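Local coordinates for protein LbaCas13a H328A (C2c2) (Lachnospiraceae bacterium NK4A179, PDB 5WLH) that binds a CRISPR guide RNA and, as a Cas13a enzyme, probably processes its precursor and cleaves RNA that the guide recognises, at residues A[561-564]-A[565-569]; A[586-589]-A[590-593]. One frame throughout, in Å; residues are numbered along the deposited sequence.

Interaction 1 (A[561-564]-A[565-569]); sequences DTIL and QYFGG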
loop_
_atom_site.group_PDB
_atom_site.type_symbol
_atom_site.label_atom_id
_atom_site.label_comp_id
_atom_site.label_asym_id
_atom_site.label_seq_id
_atom_site.Cartn_x
_atom_site.Cartn_y
_atom_site.Cartn_z
ATOM N N ASP A 561 -10.162 -15.748 -33.702
ATOM C CA ASP A 561 -11.414 -15.199 -33.197
ATOM C C ASP A 561 -11.418 -15.153 -31.673
ATOM O O ASP A 561 -12.005 -14.238 -31.083
ATOM C CB ASP A 561 -12.602 -16.016 -33.719
ATOM C CG ASP A 561 -12.954 -15.686 -35.172
ATOM O OD1 ASP A 561 -12.230 -14.884 -35.808
ATOM O OD2 ASP A 561 -13.953 -16.242 -35.679
ATOM N N THR A 562 -10.770 -16.122 -31.020
ATOM C CA THR A 562 -10.658 -16.085 -29.563
ATOM C C THR A 562 -9.832 -14.884 -29.109
ATOM O O THR A 562 -10.242 -14.143 -28.204
ATOM C CB THR A 562 -10.050 -17.387 -29.049
ATOM O OG1 THR A 562 -10.821 -18.490 -29.538
ATOM C CG2 THR A 562 -10.044 -17.411 -27.521
ATOM N N ILE A 563 -8.679 -14.658 -29.746
ATOM C CA ILE A 563 -7.858 -13.492 -29.408
ATOM C C ILE A 563 -8.661 -12.211 -29.581
ATOM O O ILE A 563 -8.611 -11.304 -28.742
ATOM C CB ILE A 563 -6.587 -13.460 -30.275
ATOM C CG1 ILE A 563 -5.657 -14.634 -29.952
ATOM C CG2 ILE A 563 -5.883 -12.132 -30.126
ATOM C CD1 ILE A 563 -4.573 -14.828 -31.010
ATOM N N LEU A 564 -9.419 -12.112 -30.671
ATOM C CA LEU A 564 -10.098 -10.863 -30.963
ATOM C C LEU A 564 -11.273 -10.590 -30.025
ATOM O O LEU A 564 -11.808 -9.476 -30.050
ATOM C CB LEU A 564 -10.546 -10.848 -32.432
ATOM C CG LEU A 564 -9.407 -10.779 -33.463
ATOM C CD1 LEU A 564 -9.927 -10.856 -34.913
ATOM C CD2 LEU A 564 -8.626 -9.499 -33.255
ATOM N N GLN A 565 -11.688 -11.559 -29.198
ATOM C CA GLN A 565 -12.644 -11.245 -28.134
ATOM C C GLN A 565 -12.112 -10.134 -27.236
ATOM O O GLN A 565 -12.879 -9.308 -26.727
ATOM C CB GLN A 565 -12.932 -12.489 -27.290
ATOM C CG GLN A 565 -13.739 -13.567 -27.978
ATOM C CD GLN A 565 -13.883 -14.823 -27.134
ATOM O OE1 GLN A 565 -13.942 -14.758 -25.915
ATOM N NE2 GLN A 565 -13.958 -15.975 -27.794
ATOM N N TYR A 566 -10.796 -10.113 -27.019
ATOM C CA TYR A 566 -10.141 -9.103 -26.196
ATOM C C TYR A 566 -9.901 -7.804 -26.939
ATOM O O TYR A 566 -9.521 -6.805 -26.311
ATOM C CB TYR A 566 -8.830 -9.669 -25.671
ATOM C CG TYR A 566 -9.097 -10.804 -24.743
ATOM C CD1 TYR A 566 -9.376 -10.564 -23.409
ATOM C CD2 TYR A 566 -9.145 -12.116 -25.205
ATOM C CE1 TYR A 566 -9.673 -11.587 -22.547
ATOM C CE2 TYR A 566 -9.432 -13.153 -24.339
ATOM C CZ TYR A 566 -9.702 -12.880 -23.012
ATOM O OH TYR A 566 -9.993 -13.895 -22.134
ATOM N N PHE A 567 -10.118 -7.798 -28.251
ATOM C CA PHE A 567 -10.113 -6.587 -29.058
ATOM C C PHE A 567 -11.530 -6.247 -29.514
ATOM O O PHE A 567 -11.736 -5.727 -30.612
ATOM C CB PHE A 567 -9.162 -6.740 -30.245
ATOM C CG PHE A 567 -7.703 -6.858 -29.850
ATOM C CD1 PHE A 567 -6.917 -5.726 -29.707
ATOM C CD2 PHE A 567 -7.127 -8.095 -29.628
ATOM C CE1 PHE A 567 -5.580 -5.828 -29.344
ATOM C CE2 PHE A 567 -5.791 -8.209 -29.260
ATOM C CZ PHE A 567 -5.015 -7.071 -29.122
ATOM N N GLY A 568 -12.512 -6.584 -28.679
ATOM C CA GLY A 568 -13.883 -6.156 -28.861
ATOM C C GLY A 568 -14.740 -7.072 -29.709
ATOM O O GLY A 568 -15.905 -6.739 -29.955
ATOM N N GLY A 569 -14.211 -8.202 -30.151
ATOM C CA GLY A 569 -14.954 -9.161 -30.957
ATOM C C GLY A 569 -14.481 -9.175 -32.403
ATOM O O GLY A 569 -14.252 -8.125 -33.019
#
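L564 O draws the backbone of the following turn in on itself: G569 N donates to it at 2.7 Å, tilted 26° from the carbonyl plane, and F567 N adds a weaker bond. One residue earlier, I563 O accepts from Y566 N at 3.0 Å and also lies in the plane of the Y566 ring, at its edge. I563 CG2 meets F567 CE2 at 4.0 Å, the two side chains running side by side, while L564 CD2 touches F567 CB at 4.1 Å. The backbone pattern is that of a Schellman motif: G568, with its positive phi of 89°, is the C-prime residue, the G569 N to L564 O bond closes the turn, and a weak G568 N to Q565 O bond lies inside it. Q565 N donates to T562 O at 3.1 Å from well above the carbonyl plane. The Q565 CG stands beside the backbone N (chi1 -70°) and the chain then extends, which lays the Q565 side chain alongside T562, with Q565 NE2 3.7 Å from T562 CA. Beyond this shell, Q516 of helix 486-517 bonds through NE2 to both Q565 OE1 and Y566 OH, and L1046 O also bonds the tyrosine hydroxyl. With an alanine at Q565, Q516 NE2 is likely to lose the OE1 acceptor and a gap to open beside T562. F912 meets the rings of both Y566 and F567, close to perpendicular to the second, and F567 O takes a bond from W573 NE1.

Interaction 2 (A[586-589]-A[590-593]); sequences KDDV and DFLT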
loop_
_atom_site.group_PDB
_atom_site.type_symbol
_atom_site.label_atom_id
_atom_site.label_comp_id
_atom_site.label_asym_id
_atom_site.label_seq_id
_atom_site.Cartn_x
_atom_site.Cartn_y
_atom_site.Cartn_z
ATOM N N LYS A 586 3.574 -17.531 -41.460
ATOM C CA LYS A 586 3.013 -17.025 -40.214
ATOM C C LYS A 586 1.495 -17.128 -40.226
ATOM O O LYS A 586 0.846 -16.781 -41.216
ATOM C CB LYS A 586 3.439 -15.574 -39.993
ATOM C CG LYS A 586 4.849 -15.433 -39.472
ATOM C CD LYS A 586 5.342 -14.006 -39.598
ATOM C CE LYS A 586 6.781 -13.890 -39.115
ATOM N NZ LYS A 586 7.378 -12.558 -39.432
ATOM N N ASP A 587 0.932 -17.601 -39.115
ATOM C CA ASP A 587 -0.509 -17.809 -38.990
ATOM C C ASP A 587 -0.976 -17.258 -37.641
ATOM O O ASP A 587 -0.307 -16.438 -37.000
ATOM C CB ASP A 587 -0.865 -19.293 -39.165
ATOM C CG ASP A 587 -0.230 -20.193 -38.107
ATOM O OD1 ASP A 587 0.303 -19.695 -37.092
ATOM O OD2 ASP A 587 -0.259 -21.427 -38.293
ATOM N N ASP A 588 -2.130 -17.737 -37.172
ATOM C CA ASP A 588 -2.705 -17.194 -35.946
ATOM C C ASP A 588 -1.927 -17.610 -34.704
ATOM O O ASP A 588 -2.026 -16.938 -33.676
ATOM C CB ASP A 588 -4.172 -17.604 -35.843
ATOM C CG ASP A 588 -5.034 -16.910 -36.888
ATOM O OD1 ASP A 588 -4.828 -15.696 -37.124
ATOM O OD2 ASP A 588 -5.918 -17.570 -37.476
ATOM N N VAL A 589 -1.139 -18.685 -34.784
ATOM C CA VAL A 589 -0.251 -19.042 -33.682
ATOM C C VAL A 589 0.854 -18.001 -33.525
ATOM O O VAL A 589 1.257 -17.669 -32.404
ATOM C CB VAL A 589 0.324 -20.452 -33.895
ATOM C CG1 VAL A 589 1.297 -20.783 -32.804
ATOM C CG2 VAL A 589 -0.808 -21.481 -33.932
ATOM N N ASP A 590 1.359 -17.466 -34.637
ATOM C CA ASP A 590 2.342 -16.391 -34.541
ATOM C C ASP A 590 1.698 -15.102 -34.057
ATOM O O ASP A 590 2.356 -14.281 -33.406
ATOM C CB ASP A 590 3.020 -16.177 -35.890
ATOM C CG ASP A 590 3.601 -17.462 -36.452
ATOM O OD1 ASP A 590 4.700 -17.865 -36.011
ATOM O OD2 ASP A 590 2.941 -18.077 -37.314
ATOM N N PHE A 591 0.419 -14.912 -34.377
ATOM C CA PHE A 591 -0.344 -13.803 -33.817
ATOM C C PHE A 591 -0.379 -13.889 -32.294
ATOM O O PHE A 591 -0.031 -12.923 -31.600
ATOM C CB PHE A 591 -1.757 -13.817 -34.400
ATOM C CG PHE A 591 -2.594 -12.625 -34.027
ATOM C CD1 PHE A 591 -2.008 -11.442 -33.614
ATOM C CD2 PHE A 591 -3.977 -12.691 -34.109
ATOM C CE1 PHE A 591 -2.786 -10.344 -33.277
ATOM C CE2 PHE A 591 -4.766 -11.594 -33.776
ATOM C CZ PHE A 591 -4.161 -10.420 -33.353
ATOM N N LEU A 592 -0.775 -15.051 -31.763
ATOM C CA LEU A 592 -0.755 -15.275 -30.317
ATOM C C LEU A 592 0.640 -15.076 -29.740
ATOM O O LEU A 592 0.808 -14.470 -28.671
ATOM C CB LEU A 592 -1.252 -16.686 -30.005
ATOM C CG LEU A 592 -1.186 -17.101 -28.536
ATOM C CD1 LEU A 592 -2.097 -16.156 -27.753
ATOM C CD2 LEU A 592 -1.618 -18.547 -28.363
ATOM N N THR A 593 1.656 -15.579 -30.444
ATOM C CA THR A 593 3.027 -15.495 -29.963
ATOM C C THR A 593 3.509 -14.054 -29.925
ATOM O O THR A 593 4.240 -13.655 -29.009
ATOM C CB THR A 593 3.936 -16.357 -30.852
ATOM O OG1 THR A 593 3.758 -17.730 -30.501
ATOM C CG2 THR A 593 5.400 -15.982 -30.661
#
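D587 and D590 cross at about a right angle, their carboxylate planes 39° apart, and each reaches back to the other's backbone. D590 OD2 accepts from D587 N at 2.7 Å through its anti lone pair, and the N-H...O angle of 162° makes this a nearly straight bond. In return, D587 OD1 receives V589 N at 2.9 Å, from above the carboxylate plane, and D590 N by a weak bond of 3.5 Å. These reciprocal bonds define a capping box, with D587 as N-cap of helix 588-602. The D587 carboxylate reaches the helix N-H groups because its CG sits between the backbone N and the carbonyl carbon (chi1 62°). The pairing brings like charges close, D587 OD1 lying 3.1 Å from D590 OD2. K533 forms a salt bridge with D590 OD2 and a long, weak ion pair with D587 OD1, which, together with the N-terminal end of the helix dipole, probably eases the repulsion. The K586 side chain crosses that of D590, also near a right angle, and K586 CG packs 3.8 Å from D590 CG, while the amine leads away. Past the cap the helix takes up its regular bonding: F591 N meets D587 O at 3.1 Å, and L592 N donates to D588 O at 3.0 Å. D588 OD1 forms a salt bridge with R560 of helix 559-564. V589 and L592 face I549 and L553 of a loop and L559 of helix 559-564, L592 also reaches L513 and T517 on helix 486-517, and F591 packs on L623 and M627 of helix 621-632.

Overall arrangement
Interaction 1 ends one helix and interaction 2 begins a later one: 561-569 closes helix 559-564 with a Schellman motif, and 586-593 opens helix 588-602 with a capping box. Their centres lie 14 Å apart, and the two meet directly through I563, whose CD1 is 3.8 Å from F591 CD2 and 3.9 Å from L592 N. Helix 486-517 touches both, through Q516 and T517 at the first and L513 and T517 at the second. The nearest atoms of interactions 1 and 2 are about 10 Å and 21 Å from the bound RNA, so neither touches it; both are helix-end structures, joined by packing of I563 on helix 588-602.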